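Local atomic coordinates of fiber (Murine adenovirus 2, PDB entry 5NBH), a protein that forms the distal shaft and head of the trimeric virus fibre, binds N-acetylglucosamine, and probably attaches the virion to host cells. Residues F83-F89 against R150-M154; V123-A129 against G219-F224; T166-S172 against Y230-I234. All coordinates share one frame; numbering follows the deposited sequence. Where two conformers were deposited one is given.

Contact 1 (F83-F89 against R150-M154)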
loop_
_atom_site.group_PDB
_atom_site.type_symbol
_atom_site.label_atom_id
_atom_site.label_comp_id
_atom_site.label_asym_id
_atom_site.label_seq_id
_atom_site.Cartn_x
_atom_site.Cartn_y
_atom_site.Cartn_z
ATOM N N PHE A 83 -1.129 -9.175 4.583
ATOM C CA PHE A 83 -1.815 -9.381 5.867
ATOM C C PHE A 83 -2.172 -8.038 6.457
ATOM O O PHE A 83 -1.419 -7.092 6.284
ATOM C CB PHE A 83 -0.922 -10.116 6.847
ATOM C CG PHE A 83 -0.823 -11.590 6.573
ATOM C CD1 PHE A 83 -1.908 -12.402 6.805
ATOM C CD2 PHE A 83 0.323 -12.140 6.042
ATOM C CE1 PHE A 83 -1.855 -13.776 6.548
ATOM C CE2 PHE A 83 0.395 -13.528 5.798
ATOM C CZ PHE A 83 -0.694 -14.327 6.051
ATOM N N VAL A 84 -3.327 -7.945 7.080
ATOM C CA VAL A 84 -3.740 -6.701 7.733
ATOM C C VAL A 84 -4.118 -6.957 9.174
ATOM O O VAL A 84 -4.981 -7.786 9.460
ATOM C CB VAL A 84 -4.937 -6.020 7.012
ATOM C CG1 VAL A 84 -5.216 -4.642 7.634
ATOM C CG2 VAL A 84 -4.686 -5.889 5.517
ATOM N N TYR A 85 -3.514 -6.192 10.104
ATOM C CA TYR A 85 -3.938 -6.180 11.480
ATOM C C TYR A 85 -4.648 -4.846 11.703
ATOM O O TYR A 85 -4.088 -3.785 11.437
ATOM C CB TYR A 85 -2.729 -6.331 12.388
ATOM C CG TYR A 85 -3.019 -6.663 13.841
ATOM C CD1 TYR A 85 -3.922 -7.681 14.197
ATOM C CD2 TYR A 85 -2.370 -5.970 14.891
ATOM C CE1 TYR A 85 -4.189 -7.992 15.513
ATOM C CE2 TYR A 85 -2.599 -6.319 16.206
ATOM C CZ TYR A 85 -3.520 -7.310 16.523
ATOM O OH TYR A 85 -3.798 -7.669 17.816
ATOM N N GLN A 86 -5.894 -4.894 12.148
ATOM C CA GLN A 86 -6.706 -3.690 12.179
ATOM C C GLN A 86 -7.723 -3.715 13.281
ATOM O O GLN A 86 -8.125 -4.780 13.729
ATOM C CB GLN A 86 -7.440 -3.533 10.855
ATOM C CG GLN A 86 -8.382 -4.686 10.553
ATOM C CD GLN A 86 -9.190 -4.462 9.307
ATOM O OE1 GLN A 86 -8.727 -4.740 8.210
ATOM N NE2 GLN A 86 -10.423 -4.011 9.481
ATOM N N THR A 87 -8.207 -2.541 13.638
ATOM C CA THR A 87 -9.401 -2.415 14.471
ATOM C C THR A 87 -10.613 -2.971 13.696
ATOM O O THR A 87 -10.713 -2.794 12.466
ATOM C CB THR A 87 -9.653 -0.945 14.875
ATOM O OG1 THR A 87 -9.590 -0.107 13.713
ATOM C CG2 THR A 87 -8.622 -0.504 15.901
ATOM N N PRO A 88 -11.538 -3.646 14.406
ATOM C CA PRO A 88 -12.700 -4.185 13.710
ATOM C C PRO A 88 -13.556 -3.137 13.086
ATOM O O PRO A 88 -13.594 -1.981 13.534
ATOM C CB PRO A 88 -13.481 -4.933 14.828
ATOM C CG PRO A 88 -12.522 -5.110 15.949
ATOM C CD PRO A 88 -11.592 -3.934 15.853
ATOM N N PHE A 89 -14.232 -3.546 12.021
ATOM C CA PHE A 89 -15.249 -2.756 11.351
ATOM C C PHE A 89 -16.134 -2.073 12.401
ATOM O O PHE A 89 -16.700 -2.753 13.276
ATOM C CB PHE A 89 -16.124 -3.695 10.485
ATOM C CG PHE A 89 -15.403 -4.386 9.313
ATOM C CD1 PHE A 89 -14.261 -3.857 8.724
ATOM C CD2 PHE A 89 -15.917 -5.579 8.776
ATOM C CE1 PHE A 89 -13.634 -4.488 7.641
ATOM C CE2 PHE A 89 -15.299 -6.215 7.698
ATOM C CZ PHE A 89 -14.155 -5.668 7.127
ATOM N N ARG A 150 -8.888 -3.726 21.004
ATOM C CA ARG A 150 -9.114 -4.901 20.169
ATOM C C ARG A 150 -8.682 -4.643 18.713
ATOM O O ARG A 150 -9.120 -3.683 18.088
ATOM C CB ARG A 150 -10.578 -5.346 20.236
ATOM C CG ARG A 150 -10.885 -6.623 19.443
ATOM C CD ARG A 150 -12.275 -7.190 19.763
ATOM N NE ARG A 150 -12.862 -7.890 18.614
ATOM C CZ ARG A 150 -14.044 -7.583 18.073
ATOM N NH1 ARG A 150 -14.782 -6.615 18.582
ATOM N NH2 ARG A 150 -14.490 -8.252 17.028
ATOM N N MET A 151 -7.827 -5.532 18.213
ATOM C CA MET A 151 -7.448 -5.575 16.796
ATOM C C MET A 151 -7.550 -7.035 16.353
ATOM O O MET A 151 -7.533 -7.932 17.187
ATOM C CB MET A 151 -6.071 -4.987 16.564
ATOM C CG MET A 151 -6.006 -3.490 16.922
ATOM S SD MET A 151 -4.400 -2.731 16.567
ATOM C CE MET A 151 -4.388 -2.760 14.766
ATOM N N GLN A 152 -7.672 -7.223 15.037
ATOM C CA GLN A 152 -7.949 -8.510 14.400
ATOM C C GLN A 152 -7.127 -8.614 13.133
ATOM O O GLN A 152 -6.940 -7.616 12.464
ATOM C CB GLN A 152 -9.418 -8.544 13.975
ATOM C CG GLN A 152 -10.343 -8.690 15.144
ATOM C CD GLN A 152 -11.816 -8.758 14.793
ATOM O OE1 GLN A 152 -12.624 -9.121 15.649
ATOM N NE2 GLN A 152 -12.173 -8.435 13.559
ATOM N N VAL A 153 -6.664 -9.820 12.805
ATOM C CA VAL A 153 -6.091 -10.056 11.491
ATOM C C VAL A 153 -7.294 -10.348 10.562
ATOM O O VAL A 153 -8.093 -11.243 10.846
ATOM C CB VAL A 153 -5.078 -11.226 11.481
ATOM C CG1 VAL A 153 -4.477 -11.387 10.086
ATOM C CG2 VAL A 153 -3.966 -11.034 12.507
ATOM N N MET A 154 -7.440 -9.547 9.514
ATOM C CA MET A 154 -8.612 -9.565 8.634
ATOM C C MET A 154 -8.229 -9.910 7.190
ATOM O O MET A 154 -7.338 -9.289 6.581
ATOM C CB MET A 154 -9.274 -8.195 8.723
ATOM C CG MET A 154 -10.396 -7.884 7.747
ATOM S SD MET A 154 -11.825 -8.955 7.927
ATOM C CE MET A 154 -12.543 -8.387 9.461
HETATM O O HOH W 1 -5.030 -10.293 6.596
HETATM O O HOH W 2 -5.097 -9.754 18.286
HETATM O O HOH W 3 -8.195 -6.374 5.879
#

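Contact 2 (V123-A129 against G219-F224)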
loop_
_atom_site.group_PDB
_atom_site.type_symbol
_atom_site.label_atom_id
_atom_site.label_comp_id
_atom_site.label_asym_id
_atom_site.label_seq_id
_atom_site.Cartn_x
_atom_site.Cartn_y
_atom_site.Cartn_z
ATOM N N VAL A 123 -7.695 9.327 13.684
ATOM C CA VAL A 123 -7.869 9.662 15.103
ATOM C C VAL A 123 -8.966 10.692 15.177
ATOM O O VAL A 123 -8.925 11.679 14.468
ATOM C CB VAL A 123 -6.582 10.271 15.714
ATOM C CG1 VAL A 123 -6.789 10.716 17.170
ATOM C CG2 VAL A 123 -5.424 9.297 15.642
ATOM N N THR A 124 -9.965 10.465 16.009
ATOM C CA THR A 124 -11.002 11.468 16.234
ATOM C C THR A 124 -11.011 11.800 17.728
ATOM O O THR A 124 -11.595 11.088 18.552
ATOM C CB THR A 124 -12.386 10.995 15.784
ATOM O OG1 THR A 124 -12.341 10.633 14.398
ATOM C CG2 THR A 124 -13.418 12.091 15.953
ATOM N N GLY A 125 -10.294 12.867 18.058
ATOM C CA GLY A 125 -10.264 13.422 19.423
ATOM C C GLY A 125 -11.576 14.080 19.819
ATOM O O GLY A 125 -12.342 14.571 18.974
ATOM N N GLU A 126 -11.839 14.086 21.127
ATOM C CA GLU A 126 -13.097 14.596 21.645
ATOM C C GLU A 126 -12.970 16.022 22.123
ATOM O O GLU A 126 -13.955 16.726 22.154
ATOM C CB GLU A 126 -13.559 13.784 22.836
ATOM C CG GLU A 126 -13.951 12.360 22.551
ATOM C CD GLU A 126 -14.493 11.671 23.791
ATOM O OE1 GLU A 126 -14.163 12.052 24.951
ATOM O OE2 GLU A 126 -15.277 10.735 23.598
ATOM N N THR A 127 -11.770 16.432 22.519
ATOM C CA THR A 127 -11.615 17.654 23.289
ATOM C C THR A 127 -10.689 18.630 22.598
ATOM O O THR A 127 -9.545 18.292 22.230
ATOM C CB THR A 127 -11.064 17.313 24.712
ATOM O OG1 THR A 127 -11.908 16.351 25.344
ATOM C CG2 THR A 127 -11.011 18.554 25.583
ATOM N N ASN A 128 -11.147 19.873 22.448
ATOM C CA ASN A 128 -10.262 20.928 21.948
ATOM C C ASN A 128 -9.051 21.074 22.847
ATOM O O ASN A 128 -9.172 21.032 24.066
ATOM C CB ASN A 128 -10.972 22.261 21.861
ATOM C CG ASN A 128 -12.078 22.246 20.837
ATOM O OD1 ASN A 128 -13.148 21.703 21.087
ATOM N ND2 ASN A 128 -11.823 22.828 19.678
ATOM N N ALA A 129 -7.886 21.252 22.245
ATOM C CA ALA A 129 -6.654 21.308 23.007
ATOM C C ALA A 129 -5.618 22.150 22.322
ATOM O O ALA A 129 -5.577 22.247 21.087
ATOM C CB ALA A 129 -6.114 19.911 23.234
ATOM N N GLY A 219 -5.859 25.027 19.651
ATOM C CA GLY A 219 -7.248 25.412 19.714
ATOM C C GLY A 219 -8.248 24.347 19.329
ATOM O O GLY A 219 -9.372 24.364 19.828
ATOM N N CYS A 220 -7.832 23.388 18.512
ATOM C CA CYS A 220 -8.731 22.433 17.893
ATOM C C CYS A 220 -8.655 21.054 18.514
ATOM O O CYS A 220 -7.743 20.714 19.267
ATOM C CB CYS A 220 -8.462 22.355 16.378
ATOM S SG CYS A 220 -6.785 21.905 15.891
ATOM N N LYS A 221 -9.652 20.264 18.174
ATOM C CA LYS A 221 -9.685 18.846 18.500
ATOM C C LYS A 221 -8.677 18.126 17.622
ATOM O O LYS A 221 -8.575 18.424 16.456
ATOM C CB LYS A 221 -11.063 18.274 18.226
ATOM C CG LYS A 221 -12.177 18.894 19.055
ATOM C CD LYS A 221 -13.469 18.142 18.839
ATOM C CE LYS A 221 -14.593 18.664 19.711
ATOM N NZ LYS A 221 -15.238 19.850 19.122
ATOM N N PRO A 222 -7.967 17.138 18.174
ATOM C CA PRO A 222 -7.055 16.341 17.348
ATOM C C PRO A 222 -7.856 15.322 16.533
ATOM O O PRO A 222 -8.244 14.282 17.030
ATOM C CB PRO A 222 -6.085 15.724 18.368
ATOM C CG PRO A 222 -6.856 15.703 19.653
ATOM C CD PRO A 222 -7.849 16.835 19.611
ATOM N N ILE A 223 -8.169 15.701 15.305
ATOM C CA ILE A 223 -8.965 14.896 14.407
ATOM C C ILE A 223 -8.214 14.890 13.085
ATOM O O ILE A 223 -8.192 15.893 12.400
ATOM C CB ILE A 223 -10.372 15.484 14.198
ATOM C CG1 ILE A 223 -11.107 15.539 15.525
ATOM C CG2 ILE A 223 -11.142 14.650 13.178
ATOM C CD1 ILE A 223 -12.524 16.089 15.435
ATOM N N PHE A 224 -7.564 13.772 12.779
ATOM C CA PHE A 224 -6.648 13.663 11.653
ATOM C C PHE A 224 -6.436 12.219 11.221
ATOM O O PHE A 224 -6.740 11.333 12.000
ATOM C CB PHE A 224 -5.291 14.266 12.017
ATOM C CG PHE A 224 -4.605 13.591 13.160
ATOM C CD1 PHE A 224 -4.852 13.983 14.475
ATOM C CD2 PHE A 224 -3.688 12.585 12.939
ATOM C CE1 PHE A 224 -4.192 13.374 15.539
ATOM C CE2 PHE A 224 -3.036 11.974 13.997
ATOM C CZ PHE A 224 -3.296 12.357 15.297
HETATM O O HOH W 4 -14.126 22.819 17.790
#

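Contact 3 (T166-S172 against Y230-I234)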
loop_
_atom_site.group_PDB
_atom_site.type_symbol
_atom_site.label_atom_id
_atom_site.label_comp_id
_atom_site.label_asym_id
_atom_site.label_seq_id
_atom_site.Cartn_x
_atom_site.Cartn_y
_atom_site.Cartn_z
ATOM N N THR A 166 2.392 -11.552 14.565
ATOM C CA THR A 166 3.817 -11.248 14.705
ATOM C C THR A 166 4.358 -10.430 13.530
ATOM O O THR A 166 5.409 -9.840 13.625
ATOM C CB THR A 166 4.649 -12.515 14.863
ATOM O OG1 THR A 166 4.495 -13.326 13.684
ATOM C CG2 THR A 166 4.225 -13.302 16.122
ATOM N N PHE A 167 3.626 -10.399 12.409
ATOM C CA PHE A 167 4.101 -9.744 11.213
ATOM C C PHE A 167 4.186 -8.193 11.334
ATOM O O PHE A 167 4.733 -7.563 10.450
ATOM C CB PHE A 167 3.236 -10.159 9.991
ATOM C CG PHE A 167 1.777 -9.833 10.116
ATOM C CD1 PHE A 167 1.305 -8.546 9.890
ATOM C CD2 PHE A 167 0.862 -10.801 10.464
ATOM C CE1 PHE A 167 -0.037 -8.259 9.984
ATOM C CE2 PHE A 167 -0.488 -10.513 10.593
ATOM C CZ PHE A 167 -0.941 -9.244 10.332
ATOM N N ILE A 168 3.660 -7.613 12.428
ATOM C CA ILE A 168 3.786 -6.156 12.673
ATOM C C ILE A 168 5.057 -5.764 13.436
ATOM O O ILE A 168 5.358 -4.601 13.498
ATOM C CB ILE A 168 2.590 -5.570 13.444
ATOM C CG1 ILE A 168 2.562 -6.100 14.910
ATOM C CG2 ILE A 168 1.315 -5.743 12.640
ATOM C CD1 ILE A 168 1.697 -5.350 15.863
ATOM N N LEU A 169 5.808 -6.739 13.977
ATOM C CA LEU A 169 6.896 -6.444 14.910
ATOM C C LEU A 169 8.152 -6.021 14.209
ATOM O O LEU A 169 8.657 -6.757 13.353
ATOM C CB LEU A 169 7.189 -7.661 15.792
ATOM C CG LEU A 169 6.057 -8.052 16.743
ATOM C CD1 LEU A 169 6.328 -9.423 17.312
ATOM C CD2 LEU A 169 5.851 -7.062 17.889
ATOM N N PRO A 170 8.679 -4.815 14.524
ATOM C CA PRO A 170 9.949 -4.384 13.998
ATOM C C PRO A 170 11.139 -4.843 14.864
ATOM O O PRO A 170 10.930 -5.518 15.850
ATOM C CB PRO A 170 9.812 -2.867 14.065
ATOM C CG PRO A 170 9.081 -2.652 15.334
ATOM C CD PRO A 170 8.152 -3.824 15.491
ATOM N N THR A 171 12.356 -4.496 14.455
ATOM C CA THR A 171 13.550 -4.925 15.189
ATOM C C THR A 171 13.473 -4.381 16.627
ATOM O O THR A 171 13.121 -3.203 16.842
ATOM C CB THR A 171 14.881 -4.510 14.504
ATOM O OG1 THR A 171 15.979 -4.903 15.344
ATOM C CG2 THR A 171 14.976 -3.014 14.288
ATOM N N SER A 172 13.773 -5.253 17.593
ATOM C CA SER A 172 13.861 -4.869 19.011
ATOM C C SER A 172 15.270 -4.477 19.442
ATOM O O SER A 172 15.507 -4.324 20.653
ATOM C CB SER A 172 13.381 -6.018 19.897
ATOM O OG SER A 172 14.252 -7.142 19.729
ATOM N N TYR A 230 7.194 1.288 7.910
ATOM C CA TYR A 230 8.341 0.736 8.570
ATOM C C TYR A 230 8.589 -0.694 8.105
ATOM O O TYR A 230 7.878 -1.219 7.235
ATOM C CB TYR A 230 8.156 0.886 10.105
ATOM C CG TYR A 230 7.108 0.031 10.779
ATOM C CD1 TYR A 230 5.790 0.485 10.945
ATOM C CD2 TYR A 230 7.435 -1.234 11.281
ATOM C CE1 TYR A 230 4.835 -0.287 11.601
ATOM C CE2 TYR A 230 6.490 -2.007 11.937
ATOM C CZ TYR A 230 5.198 -1.541 12.083
ATOM O OH TYR A 230 4.241 -2.274 12.743
ATOM N N GLU A 231 9.622 -1.319 8.661
ATOM C CA GLU A 231 10.007 -2.662 8.295
ATOM C C GLU A 231 9.788 -3.636 9.452
ATOM O O GLU A 231 10.055 -3.281 10.637
ATOM C CB GLU A 231 11.476 -2.645 7.876
ATOM C CG GLU A 231 11.877 -3.867 7.092
ATOM C CD GLU A 231 13.068 -3.619 6.203
ATOM O OE1 GLU A 231 13.778 -2.590 6.401
ATOM O OE2 GLU A 231 13.288 -4.475 5.327
ATOM N N SER A 232 9.320 -4.839 9.124
ATOM C CA SER A 232 9.265 -5.911 10.107
ATOM C C SER A 232 10.437 -6.855 9.922
ATOM O O SER A 232 10.825 -7.179 8.793
ATOM C CB SER A 232 7.946 -6.659 10.092
ATOM O OG SER A 232 7.951 -7.790 10.973
ATOM N N GLN A 233 10.982 -7.281 11.062
ATOM C CA GLN A 233 12.055 -8.269 11.129
ATOM C C GLN A 233 11.537 -9.706 10.940
ATOM O O GLN A 233 12.340 -10.633 10.720
ATOM C CB GLN A 233 12.774 -8.160 12.498
ATOM C CG GLN A 233 11.891 -8.422 13.733
ATOM C CD GLN A 233 12.678 -8.573 15.026
ATOM O OE1 GLN A 233 13.907 -8.600 15.013
ATOM N NE2 GLN A 233 11.967 -8.653 16.159
ATOM N N ILE A 234 10.217 -9.891 11.057
ATOM C CA ILE A 234 9.620 -11.196 11.178
ATOM C C ILE A 234 9.181 -11.609 9.802
ATOM O O ILE A 234 8.249 -11.017 9.231
ATOM C CB ILE A 234 8.394 -11.226 12.113
ATOM C CG1 ILE A 234 8.703 -10.611 13.480
ATOM C CG2 ILE A 234 7.895 -12.661 12.258
ATOM C CD1 ILE A 234 9.648 -11.402 14.368
HETATM O O HOH W 5 12.566 -3.065 11.884
#

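Contact 1 (F83-F89 against R150-M154)
Gln86 and Gln152 face each other as an antiparallel hydrogen-bonded pair and exchange two backbone bonds: Gln86 N gives to Gln152 O at 2.9 Å, and Gln152 N returns to Gln86 O at 2.8 Å. A third bond, Met154 N to Val84 O, extends the ladder past the non-hydrogen-bonded pair Tyr85 and Val153. Water 1 accepts from Val84 N beside it.

A Met-aromatic contact lies on each face. On the face of Tyr85 and Val153, the phenol ring stands with its CG anti to the backbone N (chi1 -166°), which lays it across Met151: CB sits over the ring face, 3.7 Å from the Tyr85 centroid, while SD lies obliquely to the ring. A flexible thioether suits this place, since its bend at chi3 turns CE back onto Tyr85 O. Val153 CG2 meets Tyr85 CD1. Beyond Gln86 on the other face, Met154, in one of its two conformers, bends at chi2 and chi3 to set CE over the Phe89 ring, 4.2 Å from its centroid.

The pairing adds the short strand 152-153 to the edge of the five-stranded antiparallel sheet of the fibre head, next to strand 83-96, whose other flank pairs with strand 103-113.

Polar groups and a further water complete the contact. In one of two conformers of Arg150, Pro88 CG rests over the centre of the flat guanidinium, 3.6 Å from Arg150 CZ. Tyr85 OH bonds to Cys146 N. Gln86 NE2 donates to Thr87 O at 3.2 Å, and water 3 joins Gln86 OE1 to Met154 O.

Contact 2 (V123-A129 against G219-F224)
Val123 and Phe224 make the tight end of this contact. As an antiparallel hydrogen-bonded pair they trade backbone bonds, Val123 N to Phe224 O at 2.8 Å and nearly straight (173°), and Phe224 N to Val123 O at 3.0 Å. Their side chains lie side by side. Phe224 places CG between its own backbone N and carbonyl carbon (chi1 61°), and this turns one ring face toward Val123: Val123 CB lies over that face, offset toward the rim, and Val123 CG2 reaches Phe224 CZ at 3.7 Å. A branched, compact valine suits a flat ring, because both methyls can spread on it. Gly125 follows, its N bonded to Pro222 O at 2.7 Å; its bare CA lets the proline ring come close, with Pro222 CG 4.1 Å from Gly125 CA.

Toward the turn the packing gives way to polar, solvent-accessible groups. Lys221 runs alongside the turn, its CE 3.2 Å from Glu126 O, before bending at chi4. Its NZ has only a weak bond to Asn128 OD1; its stronger partner is Glu188, in a salt bridge. At the other end of the Asn128 amide, ND2 gives to Gly219 O at 2.9 Å, in the carbonyl plane on a lone pair, and also to water 4. Ala129 N meets Cys220 O at 3.0 Å. Glycine suits position 219, where the positive phi (91°) would press a CB against the preceding carbonyl O.

The two segments join strands 116-125 and 223-231 at one end of the five-stranded sheet. Pro222 packs on Gln133 and Trp135 of strand 131-140 in the other sheet, and Gly219 lies by Thr130; Gln133 and Thr130 both bind N-acetylglucosamine, absent from this chain.

Contact 3 (T166-S172 against Y230-I234)
Tyr230 and Ser232 reach from the end of strand 223-231 to two successive backbone carbonyls, those of Ile168 and Leu169. The tyrosine can be followed outward. Its CB leaves the strand toward the loop, and CG lies between the backbone N and carbonyl carbon (chi1 70°), sending the ring along Pro170. CD2 comes to 4.0 Å from Pro170 CB in oblique apolar packing, and CE2 touches the same carbon. CE2 and CZ then run up to Ile168 O, which lies in the ring plane at its edge. At the tip, OH donates to Ile168 O at 2.7 Å, on a lone pair in the carbonyl plane. A long aromatic side chain with a polar end is well suited here: its ring is buried against proline while its hydroxyl satisfies a carbonyl at the end of the 3-10 segment 166-168.

Ser232 works at shorter range. With its OG anti to the backbone N (chi1 174°), the hydroxyl donates to Leu169 O at 2.7 Å from above the carbonyl plane and accepts from Ile234 N at 3.1 Å, closing an ST turn. A small hydroxyl side chain can thus serve both the turn and the neighbouring loop. Gln233 N adds a weak bond to the same Leu169 O, and water 5 bridges Thr171 N to Glu231 O.

Farther along, Ile234 packs on the 3-10 segment and the residue after it: its CG1 is 3.4 Å from Thr166 O and 4.0 Å from Leu169 CB, and its CG2 approaches Thr166 OG1 at 3.7 Å.

The loop touches both sheets of the head: Ile168 packs on Met110 of strand 103-113, and Leu169 and Pro170 lie on Phe209 of strand 208-217 and on strand 191-205. Tyr230 reaches both, meeting Met110 as well as Leu202 and Phe209.

The five-stranded antiparallel sheet of the fibre head is common to the three contacts. Contact 1 joins its outermost strand 152-153 to strand 83-96; contacts 2 and 3 both use strand 223-231, the other outermost strand, near its beginning and end. Contacts 1 and 3 lie about 17 Å apart between centres and touch through Phe167, whose CZ is 3.6 Å from Phe83 CB. Contact 2 stands off, about 24 Å from contact 1 and 30 Å from contact 3, centre to centre. Both segments of contact 1 precede those of contact 3, and contact 2 interleaves with each, so sequence-distant segments meet both near the chain's centre and by the sugar-binding residues.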